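Local atomic coordinates of light Chain (Clostridium botulinum, PDB entry 6BVD), a protein that is a zinc-dependent endopeptidase, the protease domain of a mosaic botulinum neurotoxin, and probably cleaves a neuronal SNARE protein to block neurotransmitter release. Residues E128-N133 / A309-D314; T240-Y245 / T263-L268; Y245-N250 / R275-Q280. All blocks are in the same frame, centred on the assembly; numbering follows the deposited sequence.

Contact 1: E128-N133 / A309-D314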
loop_
_atom_site.group_PDB
_atom_site.type_symbol
_atom_site.label_atom_id
_atom_site.label_comp_id
_atom_site.label_asym_id
_atom_site.label_seq_id
_atom_site.Cartn_x
_atom_site.Cartn_y
_atom_site.Cartn_z
ATOM N N GLU A 128 -31.742 -30.381 -17.016
ATOM C CA GLU A 128 -31.887 -31.016 -15.689
ATOM C C GLU A 128 -30.595 -31.154 -14.907
ATOM O O GLU A 128 -30.581 -31.597 -13.751
ATOM C CB GLU A 128 -32.509 -32.419 -15.834
ATOM C CG GLU A 128 -33.839 -32.428 -16.518
ATOM C CD GLU A 128 -33.732 -32.321 -18.034
ATOM O OE1 GLU A 128 -32.609 -32.456 -18.585
ATOM O OE2 GLU A 128 -34.775 -32.042 -18.660
ATOM N N GLN A 129 -29.500 -30.764 -15.525
ATOM C CA GLN A 129 -28.181 -31.059 -15.000
ATOM C C GLN A 129 -27.366 -29.806 -14.771
ATOM O O GLN A 129 -27.383 -28.898 -15.613
ATOM C CB GLN A 129 -27.460 -31.977 -15.976
ATOM C CG GLN A 129 -26.330 -32.769 -15.407
ATOM C CD GLN A 129 -25.731 -33.706 -16.435
ATOM O OE1 GLN A 129 -25.619 -33.364 -17.611
ATOM N NE2 GLN A 129 -25.324 -34.890 -15.990
ATOM N N PHE A 130 -26.713 -29.730 -13.614
ATOM C CA PHE A 130 -25.598 -28.802 -13.411
ATOM C C PHE A 130 -24.371 -29.427 -14.066
ATOM O O PHE A 130 -23.871 -30.466 -13.601
ATOM C CB PHE A 130 -25.319 -28.531 -11.923
ATOM C CG PHE A 130 -26.176 -27.434 -11.317
ATOM C CD1 PHE A 130 -26.726 -26.425 -12.109
ATOM C CD2 PHE A 130 -26.456 -27.443 -9.955
ATOM C CE1 PHE A 130 -27.547 -25.431 -11.526
ATOM C CE2 PHE A 130 -27.253 -26.463 -9.368
ATOM C CZ PHE A 130 -27.794 -25.445 -10.156
ATOM N N THR A 131 -23.902 -28.826 -15.158
ATOM C CA THR A 131 -22.789 -29.368 -15.924
ATOM C C THR A 131 -21.444 -28.674 -15.625
ATOM O O THR A 131 -21.254 -27.468 -15.868
ATOM C CB THR A 131 -23.109 -29.297 -17.420
ATOM O OG1 THR A 131 -24.273 -30.087 -17.660
ATOM C CG2 THR A 131 -21.970 -29.822 -18.240
ATOM N N THR A 132 -20.510 -29.459 -15.097
ATOM C CA THR A 132 -19.223 -28.957 -14.671
ATOM C C THR A 132 -18.097 -29.398 -15.604
ATOM O O THR A 132 -17.013 -28.874 -15.541
ATOM C CB THR A 132 -18.859 -29.445 -13.253
ATOM O OG1 THR A 132 -18.682 -30.863 -13.283
ATOM C CG2 THR A 132 -19.939 -29.084 -12.272
ATOM N N ASN A 133 -18.335 -30.359 -16.478
ATOM C CA ASN A 133 -17.193 -31.006 -17.107
ATOM C C ASN A 133 -16.918 -30.529 -18.524
ATOM O O ASN A 133 -16.893 -31.329 -19.473
ATOM C CB ASN A 133 -17.384 -32.531 -17.110
ATOM C CG ASN A 133 -18.678 -32.949 -17.765
ATOM O OD1 ASN A 133 -19.630 -32.172 -17.866
ATOM N ND2 ASN A 133 -18.718 -34.185 -18.237
ATOM N N ALA A 309 -20.752 -33.563 -11.078
ATOM C CA ALA A 309 -19.696 -33.716 -10.094
ATOM C C ALA A 309 -20.301 -33.776 -8.721
ATOM O O ALA A 309 -21.477 -33.443 -8.529
ATOM C CB ALA A 309 -18.688 -32.573 -10.181
ATOM N N LEU A 310 -19.491 -34.172 -7.756
ATOM C CA LEU A 310 -19.926 -34.164 -6.372
ATOM C C LEU A 310 -19.924 -32.728 -5.843
ATOM O O LEU A 310 -18.999 -32.314 -5.147
ATOM C CB LEU A 310 -19.020 -35.055 -5.521
ATOM C CG LEU A 310 -18.903 -36.490 -6.045
ATOM C CD1 LEU A 310 -17.687 -37.210 -5.458
ATOM C CD2 LEU A 310 -20.188 -37.247 -5.739
ATOM N N ILE A 311 -20.962 -31.971 -6.192
ATOM C CA ILE A 311 -21.132 -30.621 -5.684
ATOM C C ILE A 311 -22.436 -30.587 -4.945
ATOM O O ILE A 311 -23.289 -31.441 -5.157
ATOM C CB ILE A 311 -21.168 -29.561 -6.811
ATOM C CG1 ILE A 311 -22.344 -29.839 -7.756
ATOM C CG2 ILE A 311 -19.872 -29.559 -7.549
ATOM C CD1 ILE A 311 -22.550 -28.791 -8.867
ATOM N N ASN A 312 -22.617 -29.579 -4.108
ATOM C CA ASN A 312 -23.866 -29.399 -3.411
ATOM C C ASN A 312 -24.903 -28.660 -4.247
ATOM O O ASN A 312 -24.878 -27.412 -4.312
ATOM C CB ASN A 312 -23.651 -28.628 -2.111
ATOM C CG ASN A 312 -24.850 -28.688 -1.228
ATOM O OD1 ASN A 312 -25.933 -28.268 -1.608
ATOM N ND2 ASN A 312 -24.675 -29.220 -0.032
ATOM N N ILE A 313 -25.848 -29.421 -4.809
ATOM C CA ILE A 313 -26.846 -28.885 -5.733
ATOM C C ILE A 313 -27.660 -27.734 -5.146
ATOM O O ILE A 313 -27.788 -26.676 -5.794
ATOM C CB ILE A 313 -27.816 -29.985 -6.192
ATOM C CG1 ILE A 313 -27.051 -31.012 -7.025
ATOM C CG2 ILE A 313 -28.974 -29.385 -6.998
ATOM C CD1 ILE A 313 -27.859 -32.260 -7.355
ATOM N N ASP A 314 -28.173 -27.898 -3.929
ATOM C CA ASP A 314 -28.995 -26.829 -3.346
ATOM C C ASP A 314 -28.189 -25.569 -3.078
ATOM O O ASP A 314 -28.722 -24.463 -3.233
ATOM C CB ASP A 314 -29.690 -27.281 -2.053
ATOM C CG ASP A 314 -30.941 -28.106 -2.329
ATOM O OD1 ASP A 314 -31.424 -28.106 -3.487
ATOM O OD2 ASP A 314 -31.462 -28.722 -1.385
#
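F130 and T132 meet A309, I311 and I313 in an apolar packing contact at one end of a small parallel beta pair, toward the periphery of the zinc protease fold. Strand 129-130 runs beside strand 306-307, to which F130 is tied through backbone bonds with T306 and T308. Just beyond that strand, segment 309-314 turns away at L310, the centre of an inverse gamma turn whose bond from I311 N to A309 O is 2.8 Å long, and then enters helix 313-323. The contact joins the strand pair to the start of that helix.

F130 carries most of the contact. Its CG lies anti to the carbonyl carbon (chi1 -85°), which sends the ring out toward the facing segment. The ring is met at its edge by the helix backbone: I313 O lies in the ring plane, 3.6 Å from F130 CE2, where the slightly positive ring C-H faces a carbonyl oxygen. The same CE2 touches the methyl I313 CG2 at 4.1 Å. F316 and K317, further along the helix, and V304 and A307, on the strand side, add to the packing round the ring.

I311 fills the corner between F130 and T132. Its extended chain (chi2 176°) carries CD1 to 4.1 Å from F130 CB, and that methyl also lies 4.3 Å from T132 CG2. I311 further touches L120 and F316.

The helix entrance is held by N312, the N-cap residue, whose OD1 accepts from E315 N. T132 is split in its duties: the hydroxyl hydrogen-bonds T308 OG1, yet its flank is pressed by a methyl, with A309 CB 3.5 Å from T132 OG1.

Contact 2: T240-Y245 / T263-L268. With ACT (acetate ion), chain F.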
loop_
_atom_site.group_PDB
_atom_site.type_symbol
_atom_site.label_atom_id
_atom_site.label_comp_id
_atom_site.label_asym_id
_atom_site.label_seq_id
_atom_site.Cartn_x
_atom_site.Cartn_y
_atom_site.Cartn_z
ATOM N N THR A 240 -23.855 -11.092 -20.513
ATOM C CA THR A 240 -24.389 -9.936 -21.280
ATOM C C THR A 240 -23.381 -9.426 -22.301
ATOM O O THR A 240 -23.590 -8.378 -22.933
ATOM C CB THR A 240 -24.725 -8.717 -20.351
ATOM O OG1 THR A 240 -23.509 -8.156 -19.889
ATOM C CG2 THR A 240 -25.568 -9.148 -19.123
ATOM N N TYR A 241 -22.292 -10.167 -22.486
ATOM C CA TYR A 241 -21.200 -9.754 -23.362
ATOM C C TYR A 241 -21.638 -9.644 -24.825
ATOM O O TYR A 241 -22.314 -10.530 -25.354
ATOM C CB TYR A 241 -20.038 -10.734 -23.209
ATOM C CG TYR A 241 -18.701 -10.405 -23.840
ATOM C CD1 TYR A 241 -17.671 -9.881 -23.071
ATOM C CD2 TYR A 241 -18.446 -10.681 -25.188
ATOM C CE1 TYR A 241 -16.432 -9.611 -23.617
ATOM C CE2 TYR A 241 -17.211 -10.419 -25.743
ATOM C CZ TYR A 241 -16.214 -9.886 -24.955
ATOM O OH TYR A 241 -14.979 -9.604 -25.494
ATOM N N ILE A 242 -21.278 -8.534 -25.479
ATOM C CA ILE A 242 -21.573 -8.426 -26.922
ATOM C C ILE A 242 -20.362 -8.060 -27.785
ATOM O O ILE A 242 -19.411 -7.428 -27.325
ATOM C CB ILE A 242 -22.723 -7.407 -27.215
ATOM C CG1 ILE A 242 -22.437 -6.014 -26.611
ATOM C CG2 ILE A 242 -24.015 -7.909 -26.637
ATOM C CD1 ILE A 242 -23.468 -4.919 -27.083
ATOM N N THR A 243 -20.410 -8.493 -29.055
ATOM C CA THR A 243 -19.443 -8.103 -30.057
ATOM C C THR A 243 -20.082 -7.283 -31.216
ATOM O O THR A 243 -19.359 -6.615 -31.948
ATOM C CB THR A 243 -18.776 -9.345 -30.684
ATOM O OG1 THR A 243 -19.804 -10.153 -31.256
ATOM C CG2 THR A 243 -17.989 -10.161 -29.624
ATOM N N GLU A 244 -21.402 -7.366 -31.406
ATOM C CA GLU A 244 -22.027 -6.698 -32.565
ATOM C C GLU A 244 -22.721 -5.422 -32.108
ATOM O O GLU A 244 -22.197 -4.752 -31.232
ATOM C CB GLU A 244 -22.983 -7.640 -33.275
ATOM C CG GLU A 244 -22.320 -8.993 -33.602
ATOM C CD GLU A 244 -21.010 -8.815 -34.382
ATOM O OE1 GLU A 244 -21.020 -8.068 -35.373
ATOM O OE2 GLU A 244 -19.971 -9.418 -34.011
ATOM N N TYR A 245 -23.879 -5.068 -32.669
ATOM C CA TYR A 245 -24.501 -3.767 -32.283
ATOM C C TYR A 245 -23.489 -2.628 -32.504
ATOM O O TYR A 245 -23.315 -1.745 -31.649
ATOM C CB TYR A 245 -24.971 -3.807 -30.794
ATOM C CG TYR A 245 -25.899 -4.963 -30.529
ATOM C CD1 TYR A 245 -27.251 -4.850 -30.763
ATOM C CD2 TYR A 245 -25.407 -6.198 -30.082
ATOM C CE1 TYR A 245 -28.104 -5.909 -30.555
ATOM C CE2 TYR A 245 -26.257 -7.257 -29.866
ATOM C CZ TYR A 245 -27.598 -7.106 -30.102
ATOM O OH TYR A 245 -28.457 -8.156 -29.901
ATOM N N THR A 263 -18.542 -1.737 -31.469
ATOM C CA THR A 263 -19.639 -2.320 -30.677
ATOM C C THR A 263 -20.165 -1.337 -29.622
ATOM O O THR A 263 -19.380 -0.615 -29.001
ATOM C CB THR A 263 -19.217 -3.650 -29.954
ATOM O OG1 THR A 263 -20.313 -4.100 -29.148
ATOM C CG2 THR A 263 -18.027 -3.438 -29.044
ATOM N N SER A 264 -21.494 -1.303 -29.447
ATOM C CA SER A 264 -22.144 -0.443 -28.451
ATOM C C SER A 264 -21.595 -0.670 -27.043
ATOM O O SER A 264 -21.726 0.204 -26.188
ATOM C CB SER A 264 -23.655 -0.680 -28.407
ATOM O OG SER A 264 -24.298 -0.088 -29.517
ATOM N N ALA A 265 -21.009 -1.850 -26.818
ATOM C CA ALA A 265 -20.476 -2.205 -25.487
ATOM C C ALA A 265 -19.307 -1.306 -25.056
ATOM O O ALA A 265 -19.101 -1.096 -23.861
ATOM C CB ALA A 265 -20.032 -3.706 -25.438
ATOM N N GLU A 266 -18.523 -0.795 -26.012
ATOM C CA GLU A 266 -17.403 0.069 -25.613
ATOM C C GLU A 266 -17.942 1.364 -25.054
ATOM O O GLU A 266 -17.371 1.919 -24.110
ATOM C CB GLU A 266 -16.447 0.371 -26.764
ATOM C CG GLU A 266 -15.842 -0.872 -27.410
ATOM C CD GLU A 266 -14.847 -1.623 -26.553
ATOM O OE1 GLU A 266 -14.540 -1.214 -25.402
ATOM O OE2 GLU A 266 -14.368 -2.656 -27.066
ATOM N N PHE A 267 -19.036 1.864 -25.632
ATOM C CA PHE A 267 -19.561 3.147 -25.123
ATOM C C PHE A 267 -20.246 2.940 -23.767
ATOM O O PHE A 267 -20.194 3.822 -22.892
ATOM C CB PHE A 267 -20.507 3.771 -26.129
ATOM C CG PHE A 267 -19.861 4.030 -27.471
ATOM C CD1 PHE A 267 -19.058 5.149 -27.669
ATOM C CD2 PHE A 267 -19.976 3.100 -28.503
ATOM C CE1 PHE A 267 -18.452 5.388 -28.899
ATOM C CE2 PHE A 267 -19.373 3.322 -29.732
ATOM C CZ PHE A 267 -18.601 4.458 -29.935
ATOM N N LEU A 268 -20.890 1.783 -23.580
ATOM C CA LEU A 268 -21.529 1.502 -22.293
ATOM C C LEU A 268 -20.461 1.266 -21.240
ATOM O O LEU A 268 -20.662 1.565 -20.047
ATOM C CB LEU A 268 -22.469 0.295 -22.377
ATOM C CG LEU A 268 -23.666 0.403 -23.323
ATOM C CD1 LEU A 268 -24.394 -0.952 -23.421
ATOM C CD2 LEU A 268 -24.630 1.528 -22.930
HETATM C C ACT F . -18.786 -6.251 -23.513
HETATM O O ACT F . -19.963 -6.666 -23.605
HETATM O OXT ACT F . -18.417 -5.640 -22.486
HETATM C CH3 ACT F . -17.814 -6.488 -24.639
#
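The loop of residues 240-245 packs I242, E244 and Y245 onto the N-terminus of helix 264-270, which carries E266, the glutamate that completes the zinc site of this HExxH metalloprotease together with H228 and H232. That helix starts at T263, its N-cap, and the loop bonds to its first turn.

Three bonds do the gripping. T263 OG1 donates to E244 O at 2.9 Å, in the carbonyl plane. With OG1 anti to the backbone N (chi1 177°), the same hydroxyl can also take a weak capping bond from A265 N, so it links the loop to the helix start. One residue on, Y245 O receives two donors from S264. The hydroxyl OG approaches in the carbonyl plane at 2.9 Å from Y245 O, whereas S264 N, also 2.9 Å from that oxygen, comes from above the plane, 44° out of it, in a bent bond. Together they tie the first turn to the loop two to three residues before E266.

Beside these bonds I242 supplies the apolar part. Its CG1 presses on A265 CB at 3.5 Å, its CD1 lies near T263 OG1 and A265 N, and L286 of helix 280-301 meets it as well. E244 OE2 accepts from T243 OG1, which has a further partner in K186 NZ.

On the zinc side an acetate, probably from the crystallisation liquor, lies between loop and helix and is also bound by ND1 of H232 and of H235. Its methyl sits 3.5 Å above one face of the Y241 ring, offset toward the rim, while its carboxylate leans on A265 CB. From the loop, I242 N donates to the acetate O at 3.0 Å in a nearly straight bond (163°).

Contact 3: Y245-N250 / R275-Q280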
loop_
_atom_site.group_PDB
_atom_site.type_symbol
_atom_site.label_atom_id
_atom_site.label_comp_id
_atom_site.label_asym_id
_atom_site.label_seq_id
_atom_site.Cartn_x
_atom_site.Cartn_y
_atom_site.Cartn_z
ATOM N N TYR A 245 -23.879 -5.068 -32.669
ATOM C CA TYR A 245 -24.501 -3.767 -32.283
ATOM C C TYR A 245 -23.489 -2.628 -32.504
ATOM O O TYR A 245 -23.315 -1.745 -31.649
ATOM C CB TYR A 245 -24.971 -3.807 -30.794
ATOM C CG TYR A 245 -25.899 -4.963 -30.529
ATOM C CD1 TYR A 245 -27.251 -4.850 -30.763
ATOM C CD2 TYR A 245 -25.407 -6.198 -30.082
ATOM C CE1 TYR A 245 -28.104 -5.909 -30.555
ATOM C CE2 TYR A 245 -26.257 -7.257 -29.866
ATOM C CZ TYR A 245 -27.598 -7.106 -30.102
ATOM O OH TYR A 245 -28.457 -8.156 -29.901
ATOM N N LYS A 246 -22.819 -2.645 -33.653
ATOM C CA LYS A 246 -21.729 -1.697 -33.918
ATOM C C LYS A 246 -22.272 -0.358 -34.437
ATOM O O LYS A 246 -23.238 -0.341 -35.212
ATOM C CB LYS A 246 -20.749 -2.287 -34.916
ATOM C CG LYS A 246 -20.012 -3.540 -34.417
ATOM C CD LYS A 246 -19.017 -4.036 -35.465
ATOM C CE LYS A 246 -18.231 -5.244 -34.917
ATOM N NZ LYS A 246 -17.143 -5.688 -35.819
ATOM N N ILE A 247 -21.687 0.756 -33.981
ATOM C CA ILE A 247 -22.205 2.072 -34.357
ATOM C C ILE A 247 -21.083 3.059 -34.606
ATOM O O ILE A 247 -19.929 2.836 -34.208
ATOM C CB ILE A 247 -23.160 2.673 -33.244
ATOM C CG1 ILE A 247 -22.430 2.765 -31.898
ATOM C CG2 ILE A 247 -24.414 1.808 -33.091
ATOM C CD1 ILE A 247 -23.318 3.301 -30.750
ATOM N N THR A 248 -21.441 4.162 -35.263
ATOM C CA THR A 248 -20.594 5.336 -35.382
ATOM C C THR A 248 -21.323 6.509 -34.680
ATOM O O THR A 248 -22.513 6.439 -34.414
ATOM C CB THR A 248 -20.298 5.697 -36.870
ATOM O OG1 THR A 248 -21.532 5.701 -37.575
ATOM C CG2 THR A 248 -19.361 4.654 -37.511
ATOM N N PRO A 249 -20.589 7.553 -34.302
ATOM C CA PRO A 249 -21.289 8.648 -33.612
ATOM C C PRO A 249 -22.127 9.520 -34.592
ATOM O O PRO A 249 -21.858 9.511 -35.797
ATOM C CB PRO A 249 -20.147 9.447 -32.963
ATOM C CG PRO A 249 -18.973 9.170 -33.801
ATOM C CD PRO A 249 -19.128 7.754 -34.334
ATOM N N ASN A 250 -23.138 10.232 -34.084
ATOM C CA ASN A 250 -23.945 11.163 -34.894
ATOM C C ASN A 250 -23.109 12.313 -35.446
ATOM O O ASN A 250 -23.142 12.616 -36.627
ATOM C CB ASN A 250 -25.090 11.748 -34.038
ATOM C CG ASN A 250 -25.987 12.738 -34.800
ATOM O OD1 ASN A 250 -26.353 12.534 -35.958
ATOM N ND2 ASN A 250 -26.285 13.865 -34.145
ATOM N N ARG A 275 -22.785 7.025 -23.135
ATOM C CA ARG A 275 -24.036 6.257 -23.137
ATOM C C ARG A 275 -25.024 6.809 -24.167
ATOM O O ARG A 275 -25.762 6.059 -24.812
ATOM C CB ARG A 275 -24.686 6.270 -21.752
ATOM C CG ARG A 275 -24.056 5.348 -20.744
ATOM C CD ARG A 275 -25.068 5.050 -19.621
ATOM N NE ARG A 275 -24.539 4.265 -18.496
ATOM C CZ ARG A 275 -24.252 4.773 -17.294
ATOM N NH1 ARG A 275 -24.447 6.075 -17.057
ATOM N NH2 ARG A 275 -23.787 3.986 -16.319
ATOM N N ASN A 276 -25.016 8.133 -24.342
ATOM C CA ASN A 276 -25.970 8.762 -25.236
ATOM C C ASN A 276 -25.602 8.577 -26.713
ATOM O O ASN A 276 -26.402 8.863 -27.597
ATOM C CB ASN A 276 -26.089 10.234 -24.894
ATOM C CG ASN A 276 -26.539 10.448 -23.450
ATOM O OD1 ASN A 276 -27.307 9.640 -22.896
ATOM N ND2 ASN A 276 -26.037 11.514 -22.824
ATOM N N ILE A 277 -24.382 8.123 -26.980
ATOM C CA ILE A 277 -24.010 7.740 -28.336
ATOM C C ILE A 277 -24.772 6.471 -28.781
ATOM O O ILE A 277 -25.146 6.314 -29.955
ATOM C CB ILE A 277 -22.490 7.540 -28.429
ATOM C CG1 ILE A 277 -21.801 8.883 -28.162
ATOM C CG2 ILE A 277 -22.091 6.996 -29.785
ATOM C CD1 ILE A 277 -20.288 8.821 -28.060
ATOM N N VAL A 278 -25.033 5.570 -27.846
ATOM C CA VAL A 278 -25.772 4.359 -28.196
ATOM C C VAL A 278 -27.234 4.698 -28.355
ATOM O O VAL A 278 -27.849 5.195 -27.409
ATOM C CB VAL A 278 -25.620 3.244 -27.113
ATOM C CG1 VAL A 278 -26.299 1.922 -27.567
ATOM C CG2 VAL A 278 -24.167 3.018 -26.832
ATOM N N PRO A 279 -27.798 4.440 -29.561
ATOM C CA PRO A 279 -29.211 4.704 -29.849
ATOM C C PRO A 279 -30.160 4.029 -28.888
ATOM O O PRO A 279 -29.948 2.858 -28.491
ATOM C CB PRO A 279 -29.395 4.130 -31.260
ATOM C CG PRO A 279 -28.033 4.200 -31.879
ATOM C CD PRO A 279 -27.065 3.973 -30.750
ATOM N N GLN A 280 -31.248 4.729 -28.586
ATOM C CA GLN A 280 -32.285 4.216 -27.692
ATOM C C GLN A 280 -32.823 2.826 -28.071
ATOM O O GLN A 280 -33.118 2.007 -27.177
ATOM C CB GLN A 280 -33.462 5.184 -27.667
ATOM C CG GLN A 280 -34.253 5.084 -26.409
ATOM C CD GLN A 280 -33.353 5.347 -25.209
ATOM O OE1 GLN A 280 -33.160 4.476 -24.354
ATOM N NE2 GLN A 280 -32.762 6.544 -25.167
#
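I247 sets its delta methyl against I277, V278 and P279. CD1 does nearly all the touching. It lies 3.6 Å from I277 O and comes equally close to the backbone of V278, at 3.7 Å from V278 CA. I247 and P279 reach toward each other tip to tip, with CD1 of I247 3.8 Å from P279 CD. The methyls I277 CG2 and V278 CG2 stand a little farther from CD1, at 4.0 Å each. The straight chi2 (-178°) drives this methyl forward to the backbone of the facing segment instead of along its side. Two residues on, P249 rests loosely against the CG2 branch of I277.

I247 belongs to strand 246-247, one half of a two-stranded antiparallel ribbon with 262-263, and its backbone is bonded to I262. The packing thus joins that ribbon to the link between helix 264-270 and helix 280-301. S264 and F267 of the first helix and I282 of the second also touch I247.

Within the link V278 N donates to R275 O, turning the chain, and P279 takes the N-cap position of helix 280-301. V278 O accepts from Q283 NE2 of that helix.

Along the chain the order is 128-133, 240-245, 245-250, 263-268, 275-280, 309-314, so contact 1 joins segments lying before and after everything in the other two. Contacts 2 and 3 interleave: they share Y245, their centres are 10 Å apart, and they touch directly, with S264 OG 3.4 Å from V278 CG1. Contact 2 includes the start of helix 264-270, side chains of contact 3 touch that helix, and both reach helix 280-301. They thus adjoin the helix carrying zinc-binding E266, the side chain of V278 being about 12 Å from the zinc. Contact 1 is peripheral packing, its centre 31 Å from that of contact 2 and 40 Å from that of contact 3.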